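Local structure of paenibacillus xanthan lyase (Paenibacillus, 6F2P) at residues A[836-849]-A[858-870]. The protein cleaves xanthan, probably by beta-elimination of the terminal mannose of its side chains, as a multidomain family 8 polysaccharide lyase. Residues are numbered along the deposited sequence; the frame is centred on the assembly and turned at random.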
loop_
_atom_site.group_PDB
_atom_site.type_symbol
_atom_site.label_atom_id
_atom_site.label_comp_id
_atom_site.label_asym_id
_atom_site.label_seq_id
_atom_site.Cartn_x
_atom_site.Cartn_y
_atom_site.Cartn_z
ATOM N N LEU A 836 -6.769 9.966 -32.310
ATOM C CA LEU A 836 -5.703 9.519 -31.423
ATOM C C LEU A 836 -5.030 10.697 -30.726
ATOM O O LEU A 836 -4.753 11.729 -31.344
ATOM C CB LEU A 836 -4.654 8.732 -32.205
ATOM C CG LEU A 836 -3.375 8.383 -31.441
ATOM C CD1 LEU A 836 -3.632 7.265 -30.434
ATOM C CD2 LEU A 836 -2.270 8.005 -32.399
ATOM N N SER A 837 -4.784 10.542 -29.431
ATOM C CA SER A 837 -3.971 11.494 -28.693
ATOM C C SER A 837 -2.915 10.721 -27.919
ATOM O O SER A 837 -3.121 9.561 -27.566
ATOM C CB SER A 837 -4.820 12.346 -27.741
ATOM O OG SER A 837 -5.416 11.569 -26.712
ATOM N N ILE A 838 -1.772 11.350 -27.679
ATOM C CA ILE A 838 -0.740 10.746 -26.857
ATOM C C ILE A 838 -0.383 11.751 -25.788
ATOM O O ILE A 838 -0.061 12.897 -26.094
ATOM C CB ILE A 838 0.521 10.395 -27.673
ATOM C CG1 ILE A 838 0.200 9.337 -28.728
ATOM C CG2 ILE A 838 1.628 9.898 -26.761
ATOM C CD1 ILE A 838 1.307 9.114 -29.727
ATOM N N ASN A 839 -0.462 11.324 -24.533
ATOM C CA ASN A 839 -0.122 12.188 -23.408
ATOM C C ASN A 839 -0.855 13.532 -23.403
ATOM O O ASN A 839 -0.318 14.534 -22.928
ATOM C CB ASN A 839 1.392 12.401 -23.338
ATOM C CG ASN A 839 2.115 11.219 -22.729
ATOM O OD1 ASN A 839 1.617 10.092 -22.746
ATOM N ND2 ASN A 839 3.286 11.474 -22.164
ATOM N N GLY A 840 -2.075 13.548 -23.940
ATOM C CA GLY A 840 -2.897 14.746 -23.939
ATOM C C GLY A 840 -2.793 15.589 -25.201
ATOM O O GLY A 840 -3.488 16.597 -25.346
ATOM N N THR A 841 -1.919 15.172 -26.112
ATOM C CA THR A 841 -1.716 15.858 -27.380
ATOM C C THR A 841 -2.337 15.032 -28.501
ATOM O O THR A 841 -1.963 13.874 -28.691
ATOM C CB THR A 841 -0.205 15.998 -27.679
ATOM O OG1 THR A 841 0.444 16.698 -26.611
ATOM C CG2 THR A 841 0.032 16.725 -28.997
ATOM N N ASN A 842 -3.281 15.603 -29.244
ATOM C CA ASN A 842 -3.819 14.899 -30.403
ATOM C C ASN A 842 -2.710 14.630 -31.409
ATOM O O ASN A 842 -1.776 15.420 -31.536
ATOM C CB ASN A 842 -4.937 15.693 -31.074
ATOM C CG ASN A 842 -6.246 15.601 -30.328
ATOM O OD1 ASN A 842 -7.203 16.298 -30.653
ATOM N ND2 ASN A 842 -6.298 14.744 -29.317
ATOM N N VAL A 843 -2.803 13.503 -32.103
ATOM C CA VAL A 843 -1.857 13.184 -33.162
ATOM C C VAL A 843 -2.617 12.966 -34.456
ATOM O O VAL A 843 -3.455 12.063 -34.545
ATOM C CB VAL A 843 -1.047 11.919 -32.850
ATOM C CG1 VAL A 843 -0.244 11.494 -34.076
ATOM C CG2 VAL A 843 -0.130 12.154 -31.661
ATOM N N GLY A 844 -2.329 13.797 -35.452
ATOM C CA GLY A 844 -3.011 13.720 -36.729
ATOM C C GLY A 844 -4.454 14.178 -36.661
ATOM O O GLY A 844 -4.894 14.725 -35.650
ATOM N N SER A 845 -5.192 13.955 -37.743
ATOM C CA SER A 845 -6.612 14.268 -37.782
ATOM C C SER A 845 -7.425 13.038 -37.380
ATOM O O SER A 845 -6.870 11.962 -37.173
ATOM C CB SER A 845 -7.019 14.771 -39.177
ATOM O OG SER A 845 -6.679 13.849 -40.201
ATOM N N ALA A 846 -8.738 13.191 -37.255
ATOM C CA ALA A 846 -9.581 12.056 -36.889
ATOM C C ALA A 846 -9.737 11.128 -38.083
ATOM O O ALA A 846 -9.763 11.578 -39.228
ATOM C CB ALA A 846 -10.948 12.525 -36.366
ATOM N N GLN A 847 -9.829 9.832 -37.815
ATOM C CA GLN A 847 -9.903 8.851 -38.883
ATOM C C GLN A 847 -11.246 8.155 -38.873
ATOM O O GLN A 847 -11.638 7.556 -37.869
ATOM C CB GLN A 847 -8.797 7.810 -38.719
ATOM C CG GLN A 847 -7.397 8.357 -38.913
ATOM C CD GLN A 847 -6.929 8.252 -40.351
ATOM O OE1 GLN A 847 -7.602 7.664 -41.201
ATOM N NE2 GLN A 847 -5.763 8.816 -40.629
ATOM N N ASP A 848 -11.957 8.233 -39.989
ATOM C CA ASP A 848 -13.196 7.484 -40.124
ATOM C C ASP A 848 -12.840 6.021 -40.405
ATOM O O ASP A 848 -12.369 5.668 -41.500
ATOM C CB ASP A 848 -14.098 8.102 -41.203
ATOM C CG ASP A 848 -15.258 7.207 -41.590
ATOM O OD1 ASP A 848 -15.633 6.312 -40.801
ATOM O OD2 ASP A 848 -15.798 7.405 -42.699
ATOM N N MET A 849 -13.071 5.186 -39.393
ATOM C CA MET A 849 -12.678 3.784 -39.407
ATOM C C MET A 849 -13.721 2.879 -40.059
ATOM O O MET A 849 -13.612 1.655 -39.990
ATOM C CB MET A 849 -12.419 3.304 -37.979
ATOM C CG MET A 849 -11.476 4.179 -37.176
ATOM S SD MET A 849 -9.794 3.901 -37.709
ATOM C CE MET A 849 -8.846 4.640 -36.388
ATOM N N LYS A 858 -7.476 -2.848 -42.477
ATOM C CA LYS A 858 -6.651 -1.818 -43.096
ATOM C C LYS A 858 -5.668 -1.269 -42.076
ATOM O O LYS A 858 -5.915 -1.315 -40.875
ATOM C CB LYS A 858 -7.510 -0.671 -43.637
ATOM C CG LYS A 858 -8.453 -1.051 -44.764
ATOM C CD LYS A 858 -8.974 0.185 -45.481
ATOM C CE LYS A 858 -9.747 1.114 -44.544
ATOM N NZ LYS A 858 -10.282 2.325 -45.257
ATOM N N GLU A 859 -4.550 -0.746 -42.559
ATOM C CA GLU A 859 -3.568 -0.125 -41.686
ATOM C C GLU A 859 -3.724 1.387 -41.741
ATOM O O GLU A 859 -3.395 2.011 -42.752
ATOM C CB GLU A 859 -2.156 -0.495 -42.121
ATOM C CG GLU A 859 -1.136 -0.278 -41.037
ATOM C CD GLU A 859 -1.174 -1.376 -39.999
ATOM O OE1 GLU A 859 -1.596 -2.505 -40.342
ATOM O OE2 GLU A 859 -0.781 -1.115 -38.843
ATOM N N PHE A 860 -4.225 1.975 -40.659
ATOM C CA PHE A 860 -4.404 3.417 -40.596
ATOM C C PHE A 860 -3.145 4.095 -40.089
ATOM O O PHE A 860 -2.577 3.685 -39.081
ATOM C CB PHE A 860 -5.589 3.780 -39.692
ATOM C CG PHE A 860 -6.923 3.446 -40.285
ATOM C CD1 PHE A 860 -7.400 2.139 -40.271
ATOM C CD2 PHE A 860 -7.704 4.434 -40.865
ATOM C CE1 PHE A 860 -8.633 1.821 -40.824
ATOM C CE2 PHE A 860 -8.942 4.127 -41.417
ATOM C CZ PHE A 860 -9.407 2.816 -41.397
ATOM N N THR A 861 -2.707 5.133 -40.792
ATOM C CA THR A 861 -1.627 5.977 -40.303
ATOM C C THR A 861 -2.241 7.153 -39.556
ATOM O O THR A 861 -2.824 8.050 -40.164
ATOM C CB THR A 861 -0.754 6.499 -41.451
ATOM O OG1 THR A 861 -0.326 5.402 -42.259
ATOM C CG2 THR A 861 0.468 7.208 -40.903
ATOM N N MET A 862 -2.124 7.137 -38.233
ATOM C CA MET A 862 -2.752 8.159 -37.409
ATOM C C MET A 862 -1.974 9.458 -37.503
ATOM O O MET A 862 -2.553 10.539 -37.613
ATOM C CB MET A 862 -2.828 7.708 -35.949
ATOM C CG MET A 862 -3.332 6.287 -35.742
ATOM S SD MET A 862 -5.006 6.054 -36.348
ATOM C CE MET A 862 -5.908 7.241 -35.348
ATOM N N GLY A 863 -0.655 9.348 -37.456
ATOM C CA GLY A 863 0.189 10.523 -37.509
ATOM C C GLY A 863 1.495 10.328 -36.772
ATOM O O GLY A 863 1.782 9.244 -36.270
ATOM N N SER A 864 2.279 11.394 -36.685
ATOM C CA SER A 864 3.615 11.310 -36.115
ATOM C C SER A 864 3.707 11.967 -34.731
ATOM O O SER A 864 2.986 12.923 -34.438
ATOM C CB SER A 864 4.611 11.941 -37.077
ATOM O OG SER A 864 5.936 11.710 -36.649
ATOM N N TYR A 865 4.602 11.447 -33.893
ATOM C CA TYR A 865 4.768 11.929 -32.529
ATOM C C TYR A 865 6.204 11.744 -32.067
ATOM O O TYR A 865 6.857 10.746 -32.397
ATOM C CB TYR A 865 3.840 11.176 -31.580
ATOM C CG TYR A 865 3.761 11.752 -30.174
ATOM C CD1 TYR A 865 2.817 12.718 -29.855
ATOM C CD2 TYR A 865 4.617 11.317 -29.167
ATOM C CE1 TYR A 865 2.732 13.243 -28.577
ATOM C CE2 TYR A 865 4.540 11.835 -27.888
ATOM C CZ TYR A 865 3.592 12.799 -27.596
ATOM O OH TYR A 865 3.495 13.325 -26.320
ATOM N N SER A 866 6.695 12.701 -31.290
ATOM C CA SER A 866 8.066 12.632 -30.809
ATOM C C SER A 866 8.144 12.164 -29.355
ATOM O O SER A 866 7.658 12.837 -28.443
ATOM C CB SER A 866 8.764 13.975 -30.990
ATOM O OG SER A 866 10.135 13.864 -30.656
ATOM N N PHE A 867 8.749 10.995 -29.158
ATOM C CA PHE A 867 8.928 10.425 -27.833
ATOM C C PHE A 867 10.353 10.701 -27.399
ATOM O O PHE A 867 11.284 10.017 -27.827
ATOM C CB PHE A 867 8.662 8.923 -27.854
ATOM C CG PHE A 867 7.334 8.552 -28.466
ATOM C CD1 PHE A 867 7.183 8.471 -29.849
ATOM C CD2 PHE A 867 6.234 8.277 -27.658
ATOM C CE1 PHE A 867 5.960 8.127 -30.414
ATOM C CE2 PHE A 867 5.009 7.933 -28.218
ATOM C CZ PHE A 867 4.873 7.856 -29.597
ATOM N N THR A 868 10.511 11.714 -26.552
ATOM C CA THR A 868 11.824 12.255 -26.207
ATOM C C THR A 868 12.602 11.310 -25.308
ATOM O O THR A 868 13.827 11.217 -25.394
ATOM C CB THR A 868 11.688 13.613 -25.496
ATOM O OG1 THR A 868 10.971 13.438 -24.266
ATOM C CG2 THR A 868 10.931 14.604 -26.374
ATOM N N SER A 869 11.877 10.605 -24.447
ATOM C CA SER A 869 12.474 9.689 -23.486
ATOM C C SER A 869 11.777 8.331 -23.565
ATOM O O SER A 869 10.599 8.250 -23.922
ATOM C CB SER A 869 12.358 10.262 -22.069
ATOM O OG SER A 869 11.009 10.569 -21.762
ATOM N N PRO A 870 12.506 7.254 -23.241
ATOM C CA PRO A 870 11.900 5.928 -23.279
ATOM C C PRO A 870 11.070 5.724 -22.020
ATOM O O PRO A 870 11.476 6.150 -20.934
ATOM C CB PRO A 870 13.112 5.000 -23.276
ATOM C CG PRO A 870 14.145 5.752 -22.515
ATOM C CD PRO A 870 13.913 7.209 -22.804
HETATM O O HOH W 1 -4.903 10.940 -38.583
#
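With CG of Tyr-865 anti to its own amide nitrogen (chi1 -170°), the phenol reaches the beta-hairpin 836-849; Ile-838 meets it with CG2, likewise trans to its nitrogen. That methyl sits over one face of the ring, 3.8 Å from the centroid of Tyr-865, a CH-pi contact displaced toward the rim. Val-843 CG2 adds a 3.5 Å contact to Tyr-865 CD1, while Thr-841 CB lies at the ring edge. An alanine in place of Tyr-865 would probably leave Ile-838 and Val-843 without their shared aromatic partner and open a gap beneath the hairpin.

At the other end, Met-849, bent at chi2, sets SD almost exactly over the centre of the Phe-860 ring, 3.6 Å from the centroid and 3° off the normal: a Met-aromatic contact. Gln-847 OE1 approaches the edge of the same ring, the amide plane turned 81° from it. Between these clusters, Met-862 CB lies 3.6 Å from Leu-836 CD2, and bends at chi2 and chi3 bring its CE to Leu-836 CB (3.7 Å), Gln-847 CG and Met-849 CE.

Met-862 and Gly-863 form a classic beta bulge against strand 817-826. Met-862 O receives a CA-H...O contact from Gly-844 CA (3.3 Å) and a hydrogen bond from a water, which also donates to Ser-845 O and accepts from Gln-847 NE2. This is beta-sandwich packing: hairpin strands 832-838 and 841-848 lie on one sheet, strand 857-867 on the other. Without direct hydrogen bonds between the segments, their cohesion rests on apolar, aromatic and sulfur contacts, with one water bridging the polar groups.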